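Local coordinates for genome polyprotein (Chicken sicinivirus JSY, PDB 6QWT), which includes, as its C-terminal 3Dpol piece, the RNA-dependent RNA polymerase that copies the viral RNA genome during replication, at residues P13-R18 with T154-D159; Q140-C145 with A182-R187; E65-L70 with P242-K247; H385-E390 with H397-P402. One frame throughout, in Å; residues are numbered along the deposited sequence.

Contact 1. Residues P13-R18 with T154-D159; sequences PHVPRR and TTFLKD
An extended N-terminal run, Pro13-Arg18, lies along the end of strand 152-157 and is held there by apolar packing on Phe156 and Leu157 and by two bridging waters. The two backbones head the same way, their touching parts only 14° apart, with the Val15 and Phe156 CA atoms 5.8 Å from each other; yet they do not pair as strands, and side chains make the contact, Phe156 above all. Its CG sits opposite the carbonyl carbon (chi1 -61°), which turns the ring toward the incoming chain, and the ring edge then receives His14 O, 3.2 Å from Phe156 CE1, together with Val15 CA. The Pro16 ring comes obliquely to Phe156, its CD 3.6 Å from Phe156 CD1. One step on, Arg17 leaves the backbone away from the strand but bends at chi2 (-65°), bringing NH2 back to 3.6 Å from Leu157 CD1. The charged end is held from elsewhere, by a salt bridge to Asp51 and a bond to Leu39 O, while Val15 CG1 lies over one face of the guanidinium. Where the chains are too far apart to meet directly, water 1 donates to Pro16 O and, at 3.1 Å, to Leu157 O; water 2 does the same for Arg18 O and Asp159 OD1. The Asp159 carboxylate also takes bonds from Ser19 OG and Lys20 N, so it gathers the chain just beyond Arg18. The arrangement is that of the fingers of a picornaviral polymerase, where the N-terminal region is laid against the fingers sheet; the Lys158-Asp159 pair just after this strand leads into what is probably motif F.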
loop_
_atom_site.group_PDB
_atom_site.type_symbol
_atom_site.label_atom_id
_atom_site.label_comp_id
_atom_site.label_asym_id
_atom_site.label_seq_id
_atom_site.Cartn_x
_atom_site.Cartn_y
_atom_site.Cartn_z
ATOM N N PRO A 13 19.844 -14.240 3.676
ATOM C CA PRO A 13 18.767 -14.968 3.000
ATOM C C PRO A 13 18.991 -15.005 1.492
ATOM O O PRO A 13 19.887 -14.358 0.949
ATOM C CB PRO A 13 17.519 -14.155 3.355
ATOM C CG PRO A 13 18.031 -12.762 3.507
ATOM C CD PRO A 13 19.435 -12.876 4.058
ATOM N N HIS A 14 18.149 -15.783 0.816
ATOM C CA HIS A 14 18.238 -15.959 -0.627
ATOM C C HIS A 14 17.150 -15.160 -1.334
ATOM O O HIS A 14 15.986 -15.175 -0.921
ATOM C CB HIS A 14 18.122 -17.437 -1.006
ATOM C CG HIS A 14 18.033 -17.672 -2.481
ATOM N ND1 HIS A 14 19.044 -17.324 -3.353
ATOM C CD2 HIS A 14 17.051 -18.214 -3.241
ATOM C CE1 HIS A 14 18.690 -17.642 -4.585
ATOM N NE2 HIS A 14 17.485 -18.185 -4.545
ATOM N N VAL A 15 17.536 -14.470 -2.404
ATOM C CA VAL A 15 16.604 -13.703 -3.226
ATOM C C VAL A 15 16.104 -14.620 -4.341
ATOM O O VAL A 15 16.908 -15.018 -5.202
ATOM C CB VAL A 15 17.265 -12.443 -3.801
ATOM C CG1 VAL A 15 16.287 -11.683 -4.685
ATOM C CG2 VAL A 15 17.787 -11.553 -2.679
ATOM N N PRO A 16 14.821 -14.981 -4.364
ATOM C CA PRO A 16 14.320 -15.854 -5.436
ATOM C C PRO A 16 14.500 -15.207 -6.803
ATOM O O PRO A 16 14.146 -14.043 -7.011
ATOM C CB PRO A 16 12.838 -16.035 -5.082
ATOM C CG PRO A 16 12.754 -15.748 -3.609
ATOM C CD PRO A 16 13.786 -14.683 -3.357
ATOM N N ARG A 17 15.070 -15.971 -7.736
ATOM C CA ARG A 17 15.349 -15.488 -9.083
ATOM C C ARG A 17 14.450 -16.115 -10.140
ATOM O O ARG A 17 14.578 -15.779 -11.321
ATOM C CB ARG A 17 16.820 -15.739 -9.444
ATOM C CG ARG A 17 17.818 -15.067 -8.510
ATOM C CD ARG A 17 17.731 -13.549 -8.601
ATOM N NE ARG A 17 18.700 -12.888 -7.729
ATOM C CZ ARG A 17 19.002 -11.596 -7.799
ATOM N NH1 ARG A 17 19.894 -11.070 -6.970
ATOM N NH2 ARG A 17 18.413 -10.828 -8.704
ATOM N N ARG A 18 13.551 -17.015 -9.752
ATOM C CA ARG A 18 12.589 -17.614 -10.663
ATOM C C ARG A 18 11.181 -17.195 -10.261
ATOM O O ARG A 18 10.839 -17.189 -9.074
ATOM C CB ARG A 18 12.706 -19.142 -10.665
ATOM C CG ARG A 18 11.787 -19.832 -11.658
ATOM C CD ARG A 18 11.849 -21.339 -11.498
ATOM N NE ARG A 18 13.222 -21.809 -11.343
ATOM C CZ ARG A 18 14.008 -22.161 -12.355
ATOM N NH1 ARG A 18 15.244 -22.575 -12.123
ATOM N NH2 ARG A 18 13.558 -22.098 -13.601
ATOM N N THR A 154 13.747 -7.682 5.306
ATOM C CA THR A 154 14.186 -8.535 4.207
ATOM C C THR A 154 13.695 -7.944 2.892
ATOM O O THR A 154 12.499 -7.685 2.733
ATOM C CB THR A 154 13.661 -9.964 4.363
ATOM O OG1 THR A 154 12.232 -9.942 4.467
ATOM C CG2 THR A 154 14.245 -10.613 5.602
ATOM N N THR A 155 14.615 -7.736 1.955
ATOM C CA THR A 155 14.317 -7.096 0.678
ATOM C C THR A 155 14.361 -8.125 -0.445
ATOM O O THR A 155 15.325 -8.889 -0.555
ATOM C CB THR A 155 15.308 -5.966 0.388
ATOM O OG1 THR A 155 15.282 -5.017 1.461
ATOM C CG2 THR A 155 14.956 -5.264 -0.917
ATOM N N PHE A 156 13.324 -8.133 -1.279
ATOM C CA PHE A 156 13.243 -9.018 -2.430
ATOM C C PHE A 156 12.766 -8.238 -3.646
ATOM O O PHE A 156 12.224 -7.136 -3.535
ATOM C CB PHE A 156 12.289 -10.198 -2.177
ATOM C CG PHE A 156 12.694 -11.076 -1.026
ATOM C CD1 PHE A 156 13.835 -11.860 -1.102
ATOM C CD2 PHE A 156 11.928 -11.126 0.129
ATOM C CE1 PHE A 156 14.209 -12.672 -0.047
ATOM C CE2 PHE A 156 12.297 -11.936 1.189
ATOM C CZ PHE A 156 13.438 -12.709 1.100
ATOM N N LEU A 157 12.985 -8.824 -4.818
ATOM C CA LEU A 157 12.352 -8.342 -6.037
ATOM C C LEU A 157 10.915 -8.846 -6.081
ATOM O O LEU A 157 10.652 -10.036 -5.864
ATOM C CB LEU A 157 13.133 -8.817 -7.261
ATOM C CG LEU A 157 14.609 -8.420 -7.281
ATOM C CD1 LEU A 157 15.335 -9.065 -8.453
ATOM C CD2 LEU A 157 14.745 -6.906 -7.325
ATOM N N LYS A 158 9.982 -7.937 -6.337
ATOM C CA LYS A 158 8.566 -8.281 -6.256
ATOM C C LYS A 158 8.158 -9.078 -7.487
ATOM O O LYS A 158 8.185 -8.565 -8.611
ATOM C CB LYS A 158 7.707 -7.029 -6.110
ATOM C CG LYS A 158 6.247 -7.357 -5.813
ATOM C CD LYS A 158 5.371 -6.123 -5.628
ATOM C CE LYS A 158 4.354 -6.376 -4.517
ATOM N NZ LYS A 158 4.305 -5.220 -3.583
ATOM N N ASP A 159 7.763 -10.327 -7.267
ATOM C CA ASP A 159 7.304 -11.224 -8.321
ATOM C C ASP A 159 5.855 -10.881 -8.653
ATOM O O ASP A 159 4.945 -11.191 -7.878
ATOM C CB ASP A 159 7.449 -12.664 -7.844
ATOM C CG ASP A 159 7.162 -13.690 -8.932
ATOM O OD1 ASP A 159 7.172 -14.893 -8.592
ATOM O OD2 ASP A 159 6.927 -13.317 -10.108
HETATM O O HOH W 1 12.978 -12.000 -5.392
HETATM O O HOH W 2 9.409 -15.798 -6.724
#

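Contact 2. Residues Q140-C145 with A182-R187; sequences QEIEAC and AIIAGR
Ile142 and Ile184 carry one end of this helix pair, Cys145 with Ala182 and Ala185 the other. The axes of the two short segments approach to 8.6 Å and cross at -57°, a close approach consistent with the small Ala182 and Ala185 at one end of the interface. At the isoleucine end the two side chains slant across each other. The longer branch of Ile142 runs out to CD1, which rests against two methyls of Ile184, CD1 and CG2, both 3.7 Å from Ile142 CD1. The shorter branch of Ile142 also meets Ile184 CG2 but reaches on toward Ala185. With CG2 anti to the backbone N (chi1 -58° for the other branch), Ile142 CG2 comes over the turn of the opposite helix, 4.1 Å from Ala185 N. Ile142 thus meets both Ile184 and Ala185. Toward the other end, Cys145 has SG anti to its own N (chi1 -170°), directing the sulfur across the interface. Cys145 SG comes to 3.9 Å from Ala182 CA and 4.0 Å from Ala185 CB, bedding on the alanine side of the helix, with no polar partner across the contact. Ala185 CB touches both Cys145 and Ile142, and all five touching residues are buried. In the wider fingers region, helix 91-96 packs against the isoleucine end, with Met91 on Ile142 and Ile95 on Ile184. Helix 180-189 adds His181 and Met188 round Ile142, while Tyr151, just before strand 152-157, touches Ala182 and Tyr271 of helix 267-276 bonds to the Ala182 carbonyl.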
loop_
_atom_site.group_PDB
_atom_site.type_symbol
_atom_site.label_atom_id
_atom_site.label_comp_id
_atom_site.label_asym_id
_atom_site.label_seq_id
_atom_site.Cartn_x
_atom_site.Cartn_y
_atom_site.Cartn_z
ATOM N N GLN A 140 10.328 -12.602 24.099
ATOM C CA GLN A 140 11.505 -11.859 24.528
ATOM C C GLN A 140 12.019 -10.939 23.429
ATOM O O GLN A 140 12.571 -9.871 23.722
ATOM C CB GLN A 140 12.587 -12.841 24.973
ATOM C CG GLN A 140 13.924 -12.215 25.313
ATOM C CD GLN A 140 15.015 -13.255 25.453
ATOM O OE1 GLN A 140 14.792 -14.331 26.011
ATOM N NE2 GLN A 140 16.201 -12.945 24.941
ATOM N N GLU A 141 11.851 -11.328 22.165
ATOM C CA GLU A 141 12.273 -10.461 21.071
ATOM C C GLU A 141 11.328 -9.275 20.913
ATOM O O GLU A 141 11.771 -8.159 20.618
ATOM C CB GLU A 141 12.365 -11.259 19.771
ATOM C CG GLU A 141 13.623 -12.104 19.655
ATOM C CD GLU A 141 14.889 -11.273 19.730
ATOM O OE1 GLU A 141 15.470 -11.173 20.830
ATOM O OE2 GLU A 141 15.300 -10.716 18.691
ATOM N N ILE A 142 10.023 -9.499 21.099
ATOM C CA ILE A 142 9.068 -8.393 21.086
ATOM C C ILE A 142 9.399 -7.399 22.192
ATOM O O ILE A 142 9.395 -6.180 21.982
ATOM C CB ILE A 142 7.628 -8.922 21.225
ATOM C CG1 ILE A 142 7.301 -9.905 20.101
ATOM C CG2 ILE A 142 6.627 -7.763 21.251
ATOM C CD1 ILE A 142 6.048 -10.713 20.355
ATOM N N GLU A 143 9.697 -7.912 23.387
ATOM C CA GLU A 143 10.044 -7.047 24.511
ATOM C C GLU A 143 11.309 -6.249 24.219
ATOM O O GLU A 143 11.359 -5.035 24.449
ATOM C CB GLU A 143 10.212 -7.888 25.777
ATOM C CG GLU A 143 9.995 -7.125 27.071
ATOM C CD GLU A 143 8.547 -6.738 27.280
ATOM O OE1 GLU A 143 8.287 -5.584 27.683
ATOM O OE2 GLU A 143 7.665 -7.590 27.039
ATOM N N ALA A 144 12.347 -6.919 23.712
ATOM C CA ALA A 144 13.591 -6.228 23.381
ATOM C C ALA A 144 13.383 -5.194 22.287
ATOM O O ALA A 144 14.061 -4.159 22.273
ATOM C CB ALA A 144 14.655 -7.239 22.953
ATOM N N CYS A 145 12.458 -5.454 21.361
ATOM C CA CYS A 145 12.177 -4.487 20.306
ATOM C C CYS A 145 11.502 -3.240 20.859
ATOM O O CYS A 145 11.739 -2.133 20.360
ATOM C CB CYS A 145 11.310 -5.127 19.223
ATOM S SG CYS A 145 11.128 -4.113 17.744
ATOM N N ALA A 182 9.160 -7.299 15.262
ATOM C CA ALA A 182 9.017 -5.867 15.020
ATOM C C ALA A 182 7.586 -5.507 14.645
ATOM O O ALA A 182 7.125 -4.398 14.943
ATOM C CB ALA A 182 9.978 -5.414 13.924
ATOM N N ILE A 183 6.870 -6.426 13.997
ATOM C CA ILE A 183 5.492 -6.150 13.608
ATOM C C ILE A 183 4.585 -6.132 14.831
ATOM O O ILE A 183 3.730 -5.248 14.974
ATOM C CB ILE A 183 5.027 -7.175 12.559
ATOM C CG1 ILE A 183 5.487 -6.741 11.166
ATOM C CG2 ILE A 183 3.515 -7.347 12.595
ATOM C CD1 ILE A 183 5.732 -7.888 10.226
ATOM N N ILE A 184 4.765 -7.090 15.742
ATOM C CA ILE A 184 3.928 -7.146 16.936
ATOM C C ILE A 184 4.205 -5.953 17.845
ATOM O O ILE A 184 3.278 -5.364 18.414
ATOM C CB ILE A 184 4.135 -8.487 17.662
ATOM C CG1 ILE A 184 3.629 -9.638 16.788
ATOM C CG2 ILE A 184 3.412 -8.492 18.994
ATOM C CD1 ILE A 184 3.957 -11.009 17.334
ATOM N N ALA A 185 5.477 -5.569 17.991
ATOM C CA ALA A 185 5.797 -4.370 18.759
ATOM C C ALA A 185 5.175 -3.131 18.127
ATOM O O ALA A 185 4.677 -2.247 18.832
ATOM C CB ALA A 185 7.311 -4.208 18.879
ATOM N N GLY A 186 5.188 -3.054 16.794
ATOM C CA GLY A 186 4.581 -1.917 16.122
ATOM C C GLY A 186 3.072 -1.890 16.268
ATOM O O GLY A 186 2.475 -0.824 16.443
ATOM N N ARG A 187 2.432 -3.060 16.195
ATOM C CA ARG A 187 0.996 -3.131 16.431
ATOM C C ARG A 187 0.645 -2.847 17.883
ATOM O O ARG A 187 -0.498 -2.484 18.175
ATOM C CB ARG A 187 0.455 -4.503 16.021
ATOM C CG ARG A 187 0.617 -4.817 14.545
ATOM C CD ARG A 187 0.141 -6.223 14.220
ATOM N NE ARG A 187 -1.039 -6.198 13.362
ATOM C CZ ARG A 187 -2.236 -6.650 13.722
ATOM N NH1 ARG A 187 -2.418 -7.174 14.927
ATOM N NH2 ARG A 187 -3.252 -6.578 12.875
#

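Contact 3. Residues E65-L70 with P242-K247; sequences EPWPSL and PSVVFK
Apolar packing between Trp67, Leu70 and Pro66 on one side and Val244, Val245 and Pro242 on the other makes up this buried contact. The indole meets the helix start with its six-membered ring: Pro242 CG comes in the ring plane to 3.5 Å from Trp67 CH2, and Val245 CG2 lies 3.8 Å from that same ring atom. Trp67 CG stands between its own N and carbonyl carbon (chi1 42°), which folds the indole back over Leu70, whose CD2 covers one face near the rim. Leu70 CD2 and Val244 CG1 then meet tip to tip at 3.6 Å. The other branch of Val244 presses on the proline just upstream, CG2 at 3.6 Å from Pro66 N.

The polar bonds are directed elsewhere. Trp67 NE1 donates its hydrogen bond away from the helix, to Ser314 of helix 298-316, fixing the rotation of the indole. Within the 65-70 segment Leu70 N bonds to Trp67 O at 2.8 Å, and Asp62 takes the N-H of Ser243 at the start of the other helix.

Pro242 is the N-cap of helix 243-256, which follows the probable motif A of the palm, and the contact docks the lead-in to helix 70-81 on that first turn.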
loop_
_atom_site.group_PDB
_atom_site.type_symbol
_atom_site.label_atom_id
_atom_site.label_comp_id
_atom_site.label_asym_id
_atom_site.label_seq_id
_atom_site.Cartn_x
_atom_site.Cartn_y
_atom_site.Cartn_z
ATOM N N GLU A 65 16.005 18.818 6.841
ATOM C CA GLU A 65 15.437 20.027 7.404
ATOM C C GLU A 65 14.084 20.334 6.777
ATOM O O GLU A 65 13.897 20.126 5.573
ATOM C CB GLU A 65 16.377 21.219 7.200
ATOM C CG GLU A 65 17.803 20.952 7.662
ATOM C CD GLU A 65 17.887 20.643 9.146
ATOM O OE1 GLU A 65 17.050 21.168 9.915
ATOM O OE2 GLU A 65 18.788 19.871 9.542
ATOM N N PRO A 66 13.127 20.825 7.559
ATOM C CA PRO A 66 11.798 21.095 7.004
ATOM C C PRO A 66 11.812 22.303 6.081
ATOM O O PRO A 66 12.483 23.303 6.346
ATOM C CB PRO A 66 10.942 21.354 8.249
ATOM C CG PRO A 66 11.909 21.867 9.259
ATOM C CD PRO A 66 13.203 21.140 8.997
ATOM N N TRP A 67 11.066 22.199 4.985
ATOM C CA TRP A 67 10.846 23.359 4.143
ATOM C C TRP A 67 9.813 24.274 4.803
ATOM O O TRP A 67 9.055 23.837 5.671
ATOM C CB TRP A 67 10.410 22.931 2.741
ATOM C CG TRP A 67 9.407 21.820 2.663
ATOM C CD1 TRP A 67 8.056 21.946 2.479
ATOM C CD2 TRP A 67 9.672 20.414 2.717
ATOM N NE1 TRP A 67 7.466 20.704 2.432
ATOM C CE2 TRP A 67 8.436 19.747 2.577
ATOM C CE3 TRP A 67 10.834 19.651 2.883
ATOM C CZ2 TRP A 67 8.332 18.357 2.597
ATOM C CZ3 TRP A 67 10.726 18.272 2.903
ATOM C CH2 TRP A 67 9.486 17.640 2.760
ATOM N N PRO A 68 9.788 25.562 4.428
ATOM C CA PRO A 68 9.007 26.544 5.206
ATOM C C PRO A 68 7.555 26.174 5.464
ATOM O O PRO A 68 7.017 26.541 6.515
ATOM C CB PRO A 68 9.112 27.811 4.347
ATOM C CG PRO A 68 10.438 27.694 3.707
ATOM C CD PRO A 68 10.620 26.226 3.407
ATOM N N SER A 69 6.899 25.463 4.548
ATOM C CA SER A 69 5.493 25.118 4.705
ATOM C C SER A 69 5.277 23.744 5.327
ATOM O O SER A 69 4.124 23.335 5.496
ATOM C CB SER A 69 4.779 25.189 3.351
ATOM O OG SER A 69 5.247 24.183 2.468
ATOM N N LEU A 70 6.349 23.029 5.685
ATOM C CA LEU A 70 6.199 21.653 6.157
ATOM C C LEU A 70 5.593 21.601 7.557
ATOM O O LEU A 70 4.600 20.899 7.785
ATOM C CB LEU A 70 7.547 20.929 6.124
ATOM C CG LEU A 70 7.505 19.480 6.622
ATOM C CD1 LEU A 70 6.425 18.680 5.893
ATOM C CD2 LEU A 70 8.864 18.810 6.476
ATOM N N PRO A 242 11.174 12.122 2.566
ATOM C CA PRO A 242 12.279 12.605 3.395
ATOM C C PRO A 242 12.105 12.240 4.861
ATOM O O PRO A 242 10.990 12.122 5.374
ATOM C CB PRO A 242 12.231 14.124 3.191
ATOM C CG PRO A 242 10.823 14.409 2.847
ATOM C CD PRO A 242 10.308 13.216 2.095
ATOM N N SER A 243 13.248 12.065 5.530
ATOM C CA SER A 243 13.252 11.714 6.946
ATOM C C SER A 243 12.463 12.719 7.775
ATOM O O SER A 243 11.780 12.342 8.736
ATOM C CB SER A 243 14.691 11.635 7.460
ATOM O OG SER A 243 15.272 10.383 7.157
ATOM N N VAL A 244 12.551 14.002 7.419
ATOM C CA VAL A 244 12.007 15.055 8.268
ATOM C C VAL A 244 10.497 14.920 8.426
ATOM O O VAL A 244 9.946 15.252 9.483
ATOM C CB VAL A 244 12.418 16.435 7.705
ATOM C CG1 VAL A 244 11.804 16.666 6.328
ATOM C CG2 VAL A 244 12.057 17.550 8.679
ATOM N N VAL A 245 9.803 14.407 7.406
ATOM C CA VAL A 245 8.353 14.249 7.508
ATOM C C VAL A 245 8.003 13.177 8.534
ATOM O O VAL A 245 7.137 13.377 9.397
ATOM C CB VAL A 245 7.746 13.935 6.128
ATOM C CG1 VAL A 245 6.237 13.772 6.241
ATOM C CG2 VAL A 245 8.085 15.031 5.132
ATOM N N PHE A 246 8.673 12.022 8.461
ATOM C CA PHE A 246 8.450 10.964 9.444
ATOM C C PHE A 246 8.798 11.433 10.851
ATOM O O PHE A 246 8.079 11.134 11.811
ATOM C CB PHE A 246 9.278 9.729 9.089
ATOM C CG PHE A 246 8.593 8.787 8.147
ATOM C CD1 PHE A 246 7.396 8.189 8.498
ATOM C CD2 PHE A 246 9.149 8.494 6.913
ATOM C CE1 PHE A 246 6.760 7.318 7.633
ATOM C CE2 PHE A 246 8.520 7.621 6.045
ATOM C CZ PHE A 246 7.324 7.034 6.404
ATOM N N LYS A 247 9.911 12.159 10.990
ATOM C CA LYS A 247 10.326 12.647 12.301
ATOM C C LYS A 247 9.271 13.565 12.909
ATOM O O LYS A 247 8.941 13.445 14.095
ATOM C CB LYS A 247 11.671 13.365 12.181
ATOM C CG LYS A 247 12.348 13.662 13.506
ATOM C CD LYS A 247 13.420 14.735 13.347
ATOM C CE LYS A 247 12.908 16.100 13.795
ATOM N NZ LYS A 247 13.443 17.222 12.967
#

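Contact 4. Residues H385-E390 with H397-P402; sequences HFVPDE and HPVISP
This two-stranded antiparallel hairpin is probably motif E, consistent with the Phe-Leu-Lys-Arg sequence entering it, as in picornaviral polymerases. His385 pairs with Val399, and Val387 with His397, as hydrogen-bonded pairs; Phe386 faces Pro398 between them in a non-hydrogen-bonded pair. The short bonds are His385 N to Val399 O, 2.8 Å, and His397 N to Val387 O, 2.7 Å; their return bonds are longer. The strands twist strongly, with directions 136° apart. Val387 and Val399 share one face, their CG2 methyls 3.6 Å from each other.

Beyond the last pair Asp389 turns its carboxylate to His397, CG anti to the backbone N (chi1 -174°). His397 NE2 donates to Asp389 OD2 at 2.6 Å, nearly straight (170°), on the oxygen's anti lone pair and close to the ring plane. Asp389 OD1 takes the N-H groups of Arg391 and Phe392, so the carboxylate links the turn to the second strand. Water 3 bridges His385 ND1 and Val399 O.

On the Phe386 side, Trp216 of helix 212-222 stacks on the Phe386 ring and also touches Pro398. On the other side, helix 459-469 brings Trp466 onto the His397 ring and Gln463 to Asp389 OD2. His430 bonds to His397 ND1 and touches Pro398.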
loop_
_atom_site.group_PDB
_atom_site.type_symbol
_atom_site.label_atom_id
_atom_site.label_comp_id
_atom_site.label_asym_id
_atom_site.label_seq_id
_atom_site.Cartn_x
_atom_site.Cartn_y
_atom_site.Cartn_z
ATOM N N HIS A 385 -12.440 3.395 -11.564
ATOM C CA HIS A 385 -13.305 4.550 -11.751
ATOM C C HIS A 385 -14.432 4.539 -10.717
ATOM O O HIS A 385 -14.612 3.580 -9.961
ATOM C CB HIS A 385 -13.897 4.564 -13.162
ATOM C CG HIS A 385 -12.978 5.119 -14.205
ATOM N ND1 HIS A 385 -12.171 4.320 -14.988
ATOM C CD2 HIS A 385 -12.746 6.392 -14.603
ATOM C CE1 HIS A 385 -11.478 5.077 -15.819
ATOM N NE2 HIS A 385 -11.807 6.339 -15.604
ATOM N N PHE A 386 -15.191 5.633 -10.686
ATOM C CA PHE A 386 -16.406 5.753 -9.884
ATOM C C PHE A 386 -17.577 5.861 -10.856
ATOM O O PHE A 386 -17.695 6.856 -11.580
ATOM C CB PHE A 386 -16.355 6.971 -8.959
ATOM C CG PHE A 386 -15.233 6.937 -7.949
ATOM C CD1 PHE A 386 -13.930 7.234 -8.322
ATOM C CD2 PHE A 386 -15.487 6.631 -6.622
ATOM C CE1 PHE A 386 -12.901 7.210 -7.396
ATOM C CE2 PHE A 386 -14.462 6.604 -5.689
ATOM C CZ PHE A 386 -13.165 6.896 -6.079
ATOM N N VAL A 387 -18.440 4.844 -10.882
ATOM C CA VAL A 387 -19.567 4.800 -11.800
ATOM C C VAL A 387 -20.855 4.546 -11.023
ATOM O O VAL A 387 -21.014 3.476 -10.428
ATOM C CB VAL A 387 -19.387 3.732 -12.891
ATOM C CG1 VAL A 387 -20.617 3.682 -13.784
ATOM C CG2 VAL A 387 -18.136 4.017 -13.714
ATOM N N PRO A 388 -21.798 5.489 -10.993
ATOM C CA PRO A 388 -23.068 5.243 -10.293
ATOM C C PRO A 388 -23.847 4.092 -10.917
ATOM O O PRO A 388 -23.790 3.852 -12.124
ATOM C CB PRO A 388 -23.822 6.570 -10.448
ATOM C CG PRO A 388 -22.751 7.592 -10.690
ATOM C CD PRO A 388 -21.688 6.875 -11.474
ATOM N N ASP A 389 -24.579 3.374 -10.068
ATOM C CA ASP A 389 -25.400 2.269 -10.541
ATOM C C ASP A 389 -26.544 2.788 -11.404
ATOM O O ASP A 389 -27.149 3.822 -11.107
ATOM C CB ASP A 389 -25.939 1.472 -9.352
ATOM C CG ASP A 389 -26.690 0.222 -9.772
ATOM O OD1 ASP A 389 -27.938 0.237 -9.729
ATOM O OD2 ASP A 389 -26.032 -0.777 -10.141
ATOM N N GLU A 390 -26.836 2.064 -12.489
ATOM C CA GLU A 390 -27.840 2.523 -13.445
ATOM C C GLU A 390 -29.229 2.603 -12.822
ATOM O O GLU A 390 -30.042 3.440 -13.229
ATOM C CB GLU A 390 -27.862 1.600 -14.666
ATOM C CG GLU A 390 -27.039 2.105 -15.844
ATOM C CD GLU A 390 -26.955 1.095 -16.977
ATOM O OE1 GLU A 390 -25.851 0.918 -17.538
ATOM O OE2 GLU A 390 -27.991 0.479 -17.309
ATOM N N HIS A 397 -20.331 2.045 -8.213
ATOM C CA HIS A 397 -19.541 0.870 -8.555
ATOM C C HIS A 397 -18.056 1.225 -8.614
ATOM O O HIS A 397 -17.687 2.255 -9.186
ATOM C CB HIS A 397 -19.966 0.302 -9.911
ATOM C CG HIS A 397 -21.313 -0.353 -9.909
ATOM N ND1 HIS A 397 -21.491 -1.688 -9.616
ATOM C CD2 HIS A 397 -22.542 0.137 -10.195
ATOM C CE1 HIS A 397 -22.774 -1.990 -9.708
ATOM N NE2 HIS A 397 -23.434 -0.901 -10.058
ATOM N N PRO A 398 -17.188 0.393 -8.039
ATOM C CA PRO A 398 -15.754 0.479 -8.346
ATOM C C PRO A 398 -15.447 -0.292 -9.620
ATOM O O PRO A 398 -15.482 -1.526 -9.642
ATOM C CB PRO A 398 -15.099 -0.157 -7.113
ATOM C CG PRO A 398 -16.121 -1.126 -6.606
ATOM C CD PRO A 398 -17.478 -0.584 -6.976
ATOM N N VAL A 399 -15.161 0.439 -10.693
ATOM C CA VAL A 399 -14.953 -0.150 -12.011
ATOM C C VAL A 399 -13.454 -0.147 -12.282
ATOM O O VAL A 399 -12.879 0.875 -12.670
ATOM C CB VAL A 399 -15.733 0.599 -13.094
ATOM C CG1 VAL A 399 -15.576 -0.092 -14.448
ATOM C CG2 VAL A 399 -17.200 0.691 -12.701
ATOM N N ILE A 400 -12.818 -1.296 -12.078
ATOM C CA ILE A 400 -11.383 -1.427 -12.290
ATOM C C ILE A 400 -11.094 -1.482 -13.784
ATOM O O ILE A 400 -11.952 -1.852 -14.595
ATOM C CB ILE A 400 -10.840 -2.669 -11.549
ATOM C CG1 ILE A 400 -9.325 -2.565 -11.346
ATOM C CG2 ILE A 400 -11.216 -3.955 -12.276
ATOM C CD1 ILE A 400 -8.809 -3.426 -10.208
ATOM N N SER A 401 -9.880 -1.088 -14.155
ATOM C CA SER A 401 -9.477 -1.118 -15.553
ATOM C C SER A 401 -9.566 -2.545 -16.085
ATOM O O SER A 401 -9.102 -3.480 -15.418
ATOM C CB SER A 401 -8.053 -0.586 -15.712
ATOM O OG SER A 401 -7.144 -1.348 -14.936
ATOM N N PRO A 402 -10.159 -2.758 -17.263
ATOM C CA PRO A 402 -10.290 -4.133 -17.778
ATOM C C PRO A 402 -8.962 -4.850 -17.939
ATOM O O PRO A 402 -8.923 -6.085 -17.864
ATOM C CB PRO A 402 -10.999 -3.932 -19.126
ATOM C CG PRO A 402 -11.729 -2.634 -18.980
ATOM C CD PRO A 402 -10.845 -1.774 -18.117
HETATM O O HOH W 3 -11.981 1.651 -15.100
#

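How the contacts relate
From the N terminus, the chain passes residues 13-18, then 65-70, before either has met its partner. Contact 1 closes first, at 154-159, but by then residues 140-145 have opened contact 2, which closes at 182-187; the two loops cross, with helix 136-147 leading directly into strand 152-157. Contact 3 closes last of the three, at 242-247: its long loop holds all of contact 2 and crosses contact 1. Contact 4 follows in series as a short local hairpin. Contacts 1 and 2 lie in what is probably the fingers region, contact 3 brings the chain before helix 70-81 to helix 243-256, and contact 4 lies on the opposite side of the chain's centre from contact 2, their centres about 41 Å apart.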